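Local coordinates for protein lipolytic enzyme (Clostridium thermocellum, PDB 2VPT) that is the catalytic domain of a cellulosomal family 3 carbohydrate esterase, an SGNH-type hydrolase that probably removes acetyl groups from xylan, at residues Glu30-Arg33 / Leu34-Ala38. Numbering follows the deposited sequence.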
loop_
_atom_site.group_PDB
_atom_site.type_symbol
_atom_site.label_atom_id
_atom_site.label_comp_id
_atom_site.label_asym_id
_atom_site.label_seq_id
_atom_site.Cartn_x
_atom_site.Cartn_y
_atom_site.Cartn_z
ATOM N N GLU A 30 -4.930 14.453 -2.408
ATOM C CA GLU A 30 -5.363 15.855 -2.370
ATOM C C GLU A 30 -4.252 16.797 -2.822
ATOM O O GLU A 30 -4.506 17.796 -3.491
ATOM C CB GLU A 30 -5.880 16.205 -0.982
ATOM C CG GLU A 30 -6.368 17.636 -0.783
ATOM C CD GLU A 30 -7.593 17.974 -1.603
ATOM O OE1 GLU A 30 -8.336 17.053 -2.012
ATOM O OE2 GLU A 30 -7.822 19.189 -1.823
ATOM N N LEU A 31 -3.000 16.512 -2.467
ATOM C CA LEU A 31 -1.945 17.429 -2.850
ATOM C C LEU A 31 -1.756 17.445 -4.364
ATOM O O LEU A 31 -1.515 18.505 -4.946
ATOM C CB LEU A 31 -0.624 17.099 -2.145
ATOM C CG LEU A 31 0.524 18.075 -2.394
ATOM C CD1 LEU A 31 0.156 19.494 -1.963
ATOM C CD2 LEU A 31 1.758 17.606 -1.651
ATOM N N TYR A 32 -1.883 16.287 -5.017
ATOM C CA TYR A 32 -1.787 16.244 -6.474
ATOM C C TYR A 32 -2.854 17.139 -7.103
ATOM O O TYR A 32 -2.560 17.855 -8.072
ATOM C CB TYR A 32 -1.919 14.805 -6.987
ATOM C CG TYR A 32 -1.573 14.660 -8.447
ATOM C CD1 TYR A 32 -0.258 14.572 -8.860
ATOM C CD2 TYR A 32 -2.564 14.672 -9.420
ATOM C CE1 TYR A 32 0.083 14.475 -10.186
ATOM C CE2 TYR A 32 -2.239 14.567 -10.746
ATOM C CZ TYR A 32 -0.925 14.469 -11.137
ATOM O OH TYR A 32 -0.568 14.360 -12.463
ATOM N N ARG A 33 -4.055 17.101 -6.547
ATOM C CA ARG A 33 -5.145 17.979 -7.002
ATOM C C ARG A 33 -4.769 19.439 -6.842
ATOM O O ARG A 33 -4.888 20.226 -7.783
ATOM C CB ARG A 33 -6.431 17.731 -6.220
ATOM C CG ARG A 33 -7.097 16.400 -6.501
ATOM C CD ARG A 33 -8.481 16.310 -5.922
ATOM N NE ARG A 33 -9.415 17.190 -6.632
ATOM C CZ ARG A 33 -10.739 17.208 -6.457
ATOM N NH1 ARG A 33 -11.329 16.398 -5.586
ATOM N NH2 ARG A 33 -11.476 18.057 -7.163
ATOM N N LEU A 34 -4.315 19.811 -5.643
ATOM C CA LEU A 34 -4.049 21.222 -5.369
ATOM C C LEU A 34 -2.947 21.760 -6.248
ATOM O O LEU A 34 -3.047 22.876 -6.755
ATOM C CB LEU A 34 -3.686 21.431 -3.893
ATOM C CG LEU A 34 -4.750 21.126 -2.843
ATOM C CD1 LEU A 34 -4.178 21.095 -1.418
ATOM C CD2 LEU A 34 -5.923 22.116 -2.946
ATOM N N LEU A 35 -1.886 20.991 -6.433
ATOM C CA LEU A 35 -0.757 21.431 -7.231
ATOM C C LEU A 35 -1.126 21.538 -8.704
ATOM O O LEU A 35 -0.709 22.478 -9.384
ATOM C CB LEU A 35 0.451 20.514 -7.044
ATOM C CG LEU A 35 1.084 20.523 -5.656
ATOM C CD1 LEU A 35 2.182 19.461 -5.617
ATOM C CD2 LEU A 35 1.623 21.896 -5.282
ATOM N N THR A 36 -1.910 20.583 -9.185
ATOM C CA THR A 36 -2.400 20.627 -10.559
ATOM C C THR A 36 -3.330 21.823 -10.762
ATOM O O THR A 36 -3.184 22.556 -11.739
ATOM C CB THR A 36 -3.085 19.313 -10.941
ATOM O OG1 THR A 36 -2.160 18.240 -10.807
ATOM C CG2 THR A 36 -3.548 19.332 -12.407
ATOM N N GLN A 37 -4.251 22.048 -9.839
ATOM C CA GLN A 37 -5.131 23.227 -9.906
ATOM C C GLN A 37 -4.355 24.541 -9.921
ATOM O O GLN A 37 -4.795 25.531 -10.536
ATOM C CB GLN A 37 -6.131 23.224 -8.760
ATOM C CG GLN A 37 -7.181 22.159 -8.878
ATOM C CD GLN A 37 -8.161 22.169 -7.728
ATOM O OE1 GLN A 37 -9.378 22.043 -7.928
ATOM N NE2 GLN A 37 -7.651 22.338 -6.519
ATOM N N ALA A 38 -3.200 24.563 -9.256
ATOM C CA ALA A 38 -2.341 25.738 -9.227
ATOM C C ALA A 38 -1.601 25.962 -10.542
ATOM O O ALA A 38 -0.887 26.949 -10.682
ATOM C CB ALA A 38 -1.344 25.619 -8.059
#
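Glu30 meets Leu34 one turn further along helix 28-37: Leu34 N donates to Glu30 O at 3.0 Å, and the two side chains cross at a slant. The Glu30 chain bends at chi2 (65°), which brings its carboxylate forward, toward the next turn, until OE2 rests 3.7 Å from Leu34 CD2, a contact of an oxygen with a methyl group rather than a polar bond. Leu31 repeats the pattern with Leu35. Here the backbone bond is joined by an apolar contact, Leu31 CG to Leu35 CD1 at 3.9 Å, on the buried side of the helix; Leu31 also touches Trp191 and Leu34 touches Tyr192, both on helix 181-203, while Leu35 touches Leu40.

At Tyr32 the carbonyl oxygen takes two bonds from a single residue, from Thr36 N at 3.0 Å and from Thr36 OG1 at 2.8 Å, the two donors arriving from opposite faces of the carbonyl plane. With chi1 at -59°, Thr36 turns OG1 back over the preceding turn, and the same hydroxyl sits 3.7 Å above one face of the Tyr32 ring, offset toward the rim near CE2. The Tyr32 side chain also touches Leu55, Pro56 and Asp57, the last of these a calcium ligand. Arg33 closes the series through its backbone, with Gln37 N donating to Arg33 O at 2.8 Å; Gln37 CG lies beside that oxygen.

These are the i to i+4 bonds of an alpha-helix, here set in the SGNH-hydrolase domain between helix 181-203 and the loop carrying Asp57. The Thr36 hydroxyl adds a side-chain bond to the i-4 carbonyl: its proton is directed to the backbone, and it brings its oxygen, not a donated hydrogen, to the tyrosine ring.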